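Local coordinates for capsid polyprotein (PDB 3TS3) that forms the projecting spike domain of the turkey astrovirus 2 capsid, part of a polyprotein that probably self-assembles into an icosahedral shell, at residues Q100-L105 with E163-F168; W188-S191 with T195-Q198. All coordinates share one frame; numbering follows the deposited sequence. Where two conformers were deposited one is given.

Interaction 1: residues Q100-L105 with E163-F168; sequences QTMKTL and EKYILF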
loop_
_atom_site.group_PDB
_atom_site.type_symbol
_atom_site.label_atom_id
_atom_site.label_comp_id
_atom_site.label_asym_id
_atom_site.label_seq_id
_atom_site.Cartn_x
_atom_site.Cartn_y
_atom_site.Cartn_z
ATOM N N GLN C 100 -5.244 -6.464 10.449
ATOM C CA GLN C 100 -5.369 -7.872 10.084
ATOM C C GLN C 100 -4.265 -8.274 9.143
ATOM O O GLN C 100 -3.782 -7.477 8.369
ATOM C CB GLN C 100 -6.686 -8.206 9.361
ATOM C CG GLN C 100 -7.951 -7.725 10.012
ATOM C CD GLN C 100 -8.453 -8.632 11.116
ATOM O OE1 GLN C 100 -7.873 -9.670 11.415
ATOM N NE2 GLN C 100 -9.553 -8.234 11.720
ATOM N N THR C 101 -3.890 -9.542 9.215
ATOM C CA THR C 101 -3.116 -10.182 8.179
ATOM C C THR C 101 -4.140 -11.044 7.461
ATOM O O THR C 101 -5.259 -11.179 7.914
ATOM C CB THR C 101 -2.009 -11.075 8.706
ATOM O OG1 THR C 101 -2.571 -12.083 9.541
ATOM C CG2 THR C 101 -1.004 -10.271 9.501
ATOM N N MET C 102 -3.766 -11.625 6.337
ATOM C CA MET C 102 -4.690 -12.512 5.651
ATOM C C MET C 102 -4.992 -13.707 6.555
ATOM O O MET C 102 -6.090 -14.225 6.559
ATOM C CB MET C 102 -4.161 -12.947 4.285
ATOM C CG MET C 102 -4.137 -11.827 3.223
ATOM S SD MET C 102 -5.728 -10.978 2.945
ATOM C CE MET C 102 -5.490 -9.519 3.979
ATOM N N LYS C 103 -4.004 -14.146 7.320
ATOM C CA LYS C 103 -4.244 -15.258 8.231
ATOM C C LYS C 103 -5.271 -14.944 9.319
ATOM O O LYS C 103 -6.198 -15.700 9.531
ATOM C CB LYS C 103 -2.929 -15.676 8.892
ATOM C CG LYS C 103 -3.085 -16.776 9.920
ATOM C CD LYS C 103 -1.815 -17.001 10.708
ATOM C CE LYS C 103 -0.731 -17.600 9.854
ATOM N NZ LYS C 103 0.390 -18.026 10.736
ATOM N N THR C 104 -5.108 -13.821 10.003
ATOM C CA THR C 104 -6.072 -13.424 11.029
ATOM C C THR C 104 -7.458 -13.135 10.432
ATOM O O THR C 104 -8.484 -13.352 11.057
ATOM C CB THR C 104 -5.583 -12.261 11.920
ATOM O OG1 THR C 104 -5.515 -11.063 11.156
ATOM C CG2 THR C 104 -4.217 -12.565 12.523
ATOM N N LEU C 105 -7.466 -12.650 9.202
ATOM C CA LEU C 105 -8.708 -12.299 8.532
ATOM C C LEU C 105 -9.586 -13.530 8.309
ATOM O O LEU C 105 -10.781 -13.413 8.116
ATOM C CB LEU C 105 -8.430 -11.564 7.224
ATOM C CG LEU C 105 -9.626 -10.897 6.535
ATOM C CD1 LEU C 105 -10.341 -9.899 7.439
ATOM C CD2 LEU C 105 -9.151 -10.233 5.262
ATOM N N GLU C 163 -8.100 -21.886 0.232
ATOM C CA GLU C 163 -7.854 -20.855 1.260
ATOM C C GLU C 163 -7.009 -19.723 0.764
ATOM O O GLU C 163 -6.140 -19.216 1.458
ATOM C CB GLU C 163 -7.276 -21.482 2.539
ATOM C CG GLU C 163 -8.190 -22.536 3.132
ATOM C CD GLU C 163 -7.776 -22.985 4.514
ATOM O OE1 GLU C 163 -7.050 -22.242 5.209
ATOM O OE2 GLU C 163 -8.203 -24.088 4.914
ATOM N N LYS C 164 -7.311 -19.275 -0.447
ATOM C CA LYS C 164 -6.581 -18.176 -1.060
ATOM C C LYS C 164 -7.436 -16.927 -1.208
ATOM O O LYS C 164 -8.594 -17.000 -1.583
ATOM C CB LYS C 164 -6.044 -18.574 -2.439
ATOM C CG LYS C 164 -4.808 -19.456 -2.422
ATOM C CD LYS C 164 -4.213 -19.509 -3.816
ATOM C CE LYS C 164 -3.042 -20.451 -3.888
ATOM N NZ LYS C 164 -2.517 -20.533 -5.270
ATOM N N TYR C 165 -6.840 -15.780 -0.917
ATOM C CA TYR C 165 -7.509 -14.506 -1.122
ATOM C C TYR C 165 -7.130 -14.057 -2.523
ATOM O O TYR C 165 -5.963 -13.885 -2.835
ATOM C CB TYR C 165 -7.029 -13.472 -0.108
ATOM C CG TYR C 165 -7.480 -13.715 1.312
ATOM C CD1 TYR C 165 -6.771 -14.549 2.157
ATOM C CD2 TYR C 165 -8.601 -13.087 1.806
ATOM C CE1 TYR C 165 -7.185 -14.757 3.448
ATOM C CE2 TYR C 165 -9.016 -13.289 3.078
ATOM C CZ TYR C 165 -8.298 -14.121 3.901
ATOM O OH TYR C 165 -8.723 -14.313 5.176
ATOM N N ILE C 166 -8.138 -13.894 -3.365
ATOM C CA ILE C 166 -7.910 -13.579 -4.753
ATOM C C ILE C 166 -8.365 -12.171 -5.068
ATOM O O ILE C 166 -9.520 -11.843 -4.897
ATOM C CB ILE C 166 -8.702 -14.547 -5.648
ATOM C CG1 ILE C 166 -8.298 -15.988 -5.341
ATOM C CG2 ILE C 166 -8.507 -14.210 -7.111
ATOM C CD1 ILE C 166 -6.848 -16.281 -5.639
ATOM N N LEU C 167 -7.447 -11.349 -5.548
ATOM C CA LEU C 167 -7.793 -9.989 -5.911
ATOM C C LEU C 167 -8.014 -9.953 -7.419
ATOM O O LEU C 167 -7.126 -10.271 -8.182
ATOM C CB LEU C 167 -6.661 -9.044 -5.510
ATOM C CG LEU C 167 -6.845 -7.571 -5.872
ATOM C CD1 LEU C 167 -8.027 -6.953 -5.152
ATOM C CD2 LEU C 167 -5.571 -6.806 -5.593
ATOM N N PHE C 168 -9.221 -9.584 -7.831
ATOM C CA PHE C 168 -9.602 -9.624 -9.235
ATOM C C PHE C 168 -9.900 -8.223 -9.746
ATOM O O PHE C 168 -10.745 -7.537 -9.210
ATOM C CB PHE C 168 -10.832 -10.529 -9.385
ATOM C CG PHE C 168 -11.441 -10.518 -10.757
ATOM C CD1 PHE C 168 -10.782 -11.093 -11.813
ATOM C CD2 PHE C 168 -12.683 -9.958 -10.981
ATOM C CE1 PHE C 168 -11.331 -11.102 -13.062
ATOM C CE2 PHE C 168 -13.232 -9.959 -12.240
ATOM C CZ PHE C 168 -12.556 -10.527 -13.276
#
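A Met-aromatic contact joins the short helical turn after strand 98-101 to the start of strand 164-171 in the buried interior of the spike domain. Met102 lays its sulfur over one face of the Tyr165 ring, with SD 3.7 Å from the ring centroid and only 12° off the normal. Its CG lies anti to the carbonyl carbon and a bend at chi2 (-55°) brings SD over the ring, while Met102 CB sits above the same face near its rim, 3.6 Å from Tyr165 CE1. Leu105 approaches obliquely at the phenol end, where its CD2 lies 3.8 Å from Tyr165 CE2 and its CB 3.4 Å from the hydroxyl OH. The turn that presents Met102 and Leu105 together opens with a capping box: Thr104 N donates almost linearly to Thr101 OG1 (3.1 Å, 176°), and Thr101 N donates back to Thr104 OG1. Thr104 OG1 in turn gives its proton to Gln100 OE1 at 2.8 Å, into a lone pair of the amide oxygen and within the plane of the amide. Gln100 is itself held by Thr14 and the backbone of Phe17. Tyr158 of the neighbouring strand 153-159 also meets the tyrosine ring, while Leu88 of strand 87-90 touches both Met102 and Leu105.

Interaction 2: residues W188-S191 with T195-Q198; sequences WNWS and TKQQ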
loop_
_atom_site.group_PDB
_atom_site.type_symbol
_atom_site.label_atom_id
_atom_site.label_comp_id
_atom_site.label_asym_id
_atom_site.label_seq_id
_atom_site.Cartn_x
_atom_site.Cartn_y
_atom_site.Cartn_z
ATOM N N TRP C 188 -9.376 -0.250 -1.538
ATOM C CA TRP C 188 -10.187 0.069 -0.373
ATOM C C TRP C 188 -11.607 -0.474 -0.557
ATOM O O TRP C 188 -12.094 -0.561 -1.672
ATOM C CB TRP C 188 -10.243 1.585 -0.179
ATOM C CG TRP C 188 -8.953 2.233 0.250
ATOM C CD1 TRP C 188 -7.911 2.601 -0.550
ATOM C CD2 TRP C 188 -8.598 2.627 1.576
ATOM N NE1 TRP C 188 -6.924 3.185 0.201
ATOM C CE2 TRP C 188 -7.327 3.220 1.508
ATOM C CE3 TRP C 188 -9.234 2.539 2.813
ATOM C CZ2 TRP C 188 -6.678 3.705 2.624
ATOM C CZ3 TRP C 188 -8.593 3.029 3.915
ATOM C CH2 TRP C 188 -7.325 3.601 3.816
ATOM N N ASN C 189 -12.270 -0.846 0.532
ATOM C CA ASN C 189 -13.624 -1.370 0.388
ATOM C C ASN C 189 -14.595 -0.318 -0.152
ATOM O O ASN C 189 -14.507 0.853 0.166
ATOM C CB ASN C 189 -14.136 -2.023 1.675
ATOM C CG ASN C 189 -14.627 -1.018 2.686
ATOM O OD1 ASN C 189 -13.850 -0.305 3.285
ATOM N ND2 ASN C 189 -15.930 -0.981 2.890
ATOM N N TRP C 190 -15.491 -0.759 -1.017
ATOM C CA TRP C 190 -16.411 0.129 -1.703
ATOM C C TRP C 190 -17.827 -0.315 -1.361
ATOM O O TRP C 190 -18.237 -1.414 -1.700
ATOM C CB TRP C 190 -16.107 -0.012 -3.196
ATOM C CG TRP C 190 -16.950 0.730 -4.185
ATOM C CD1 TRP C 190 -18.283 0.982 -4.119
ATOM C CD2 TRP C 190 -16.502 1.260 -5.439
ATOM N NE1 TRP C 190 -18.691 1.661 -5.238
ATOM C CE2 TRP C 190 -17.618 1.838 -6.068
ATOM C CE3 TRP C 190 -15.267 1.306 -6.083
ATOM C CZ2 TRP C 190 -17.532 2.456 -7.306
ATOM C CZ3 TRP C 190 -15.185 1.923 -7.312
ATOM C CH2 TRP C 190 -16.310 2.484 -7.912
ATOM N N SER C 191 -18.564 0.561 -0.695
ATOM C CA SER C 191 -19.914 0.257 -0.238
ATOM C C SER C 191 -20.844 -0.068 -1.400
ATOM O O SER C 191 -20.786 0.557 -2.434
ATOM C CB SER C 191 -20.470 1.455 0.532
ATOM O OG SER C 191 -21.858 1.321 0.727
ATOM N N THR C 195 -21.837 4.992 -5.761
ATOM C CA THR C 195 -21.454 5.152 -7.145
ATOM C C THR C 195 -19.956 5.403 -7.112
ATOM O O THR C 195 -19.382 5.537 -6.045
ATOM C CB THR C 195 -22.109 6.375 -7.786
ATOM O OG1 THR C 195 -21.668 7.550 -7.106
ATOM C CG2 THR C 195 -23.616 6.287 -7.707
ATOM N N LYS C 196 -19.326 5.469 -8.273
ATOM C CA LYS C 196 -17.895 5.713 -8.319
ATOM C C LYS C 196 -17.565 7.074 -7.720
ATOM O O LYS C 196 -16.598 7.215 -7.002
ATOM C CB LYS C 196 -17.382 5.627 -9.755
ATOM C CG LYS C 196 -15.933 6.036 -9.941
ATOM C CD LYS C 196 -15.537 5.935 -11.401
ATOM C CE LYS C 196 -14.123 6.413 -11.624
ATOM N NZ LYS C 196 -13.745 6.278 -13.040
ATOM N N GLN C 197 -18.366 8.083 -8.029
ATOM C CA GLN C 197 -18.103 9.403 -7.486
ATOM C C GLN C 197 -18.237 9.411 -5.970
ATOM O O GLN C 197 -17.466 10.052 -5.287
ATOM C CB GLN C 197 -19.006 10.468 -8.113
ATOM C CG GLN C 197 -18.526 11.873 -7.803
ATOM C CD GLN C 197 -17.049 12.061 -8.123
ATOM O OE1 GLN C 197 -16.601 11.777 -9.234
ATOM N NE2 GLN C 197 -16.287 12.526 -7.143
ATOM N N GLN C 198 -19.237 8.711 -5.458
ATOM C CA GLN C 198 -19.429 8.604 -4.024
ATOM C C GLN C 198 -18.272 7.870 -3.357
ATOM O O GLN C 198 -17.834 8.249 -2.287
ATOM C CB GLN C 198 -20.763 7.936 -3.702
ATOM C CG GLN C 198 -21.954 8.791 -4.110
ATOM C CD GLN C 198 -23.252 8.068 -3.905
ATOM O OE1 GLN C 198 -23.425 6.951 -4.358
ATOM N NE2 GLN C 198 -24.187 8.714 -3.219
#
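The indole of Trp190 reaches the first turn of helix 196-202 with the far end of its six-membered ring, meeting the backbone of Lys196 obliquely. This is a strand-to-helix connection: six residues, 190-195, lead from strand 187-189 into helix 196-202, and a capping box starts the helix against the tryptophan. With CG anti to the backbone N (chi1 177°), Trp190 extends its ring toward the helix start, bringing CZ2 to 3.4 Å from Lys196 CA and CH2 to 3.8 Å from Lys196 CB. The lysine then runs out fully extended beyond CG, crossing the indole at an angle; its backbone and aliphatic root make the contact, with Thr195 O also 3.8 Å from Trp190 CZ2, while the charged end leads away. The indole nitrogen NE1 of Trp190 donates to the carbonyl oxygen of Asp194. Other partners complete the setting of the ring, which stacks with Phe199 of the same helix and forms a cation-pi pair with Arg153. In the capping box, Gln198 N donates to Thr195 OG1 at 3.2 Å, and the glutamine side chain returns the bond: Thr195 N points at Gln198 OE1 over 2.9 Å with an N-H...O angle of 166°.

How the interactions relate
Both interactions reach the same large antiparallel sheet, each through a strand next to a helical turn, yet they lie on opposite sides of the chain's centre, their own centres about 21 Å apart. Interaction 1 is fully buried and joins parts of the chain distant in sequence, with a sulfur and aliphatic groups packed about a phenol. Interaction 2 is local and only partly buried: one sheltered indole meets exposed residues at a helix start, largely through backbone and the base of a lysine. Each has a capping box within one of its segments, so it is not the chemistry of the caps that separates them. Along the chain, interaction 1 closes before interaction 2 opens, strand 187-189 being the next strand after 164-171.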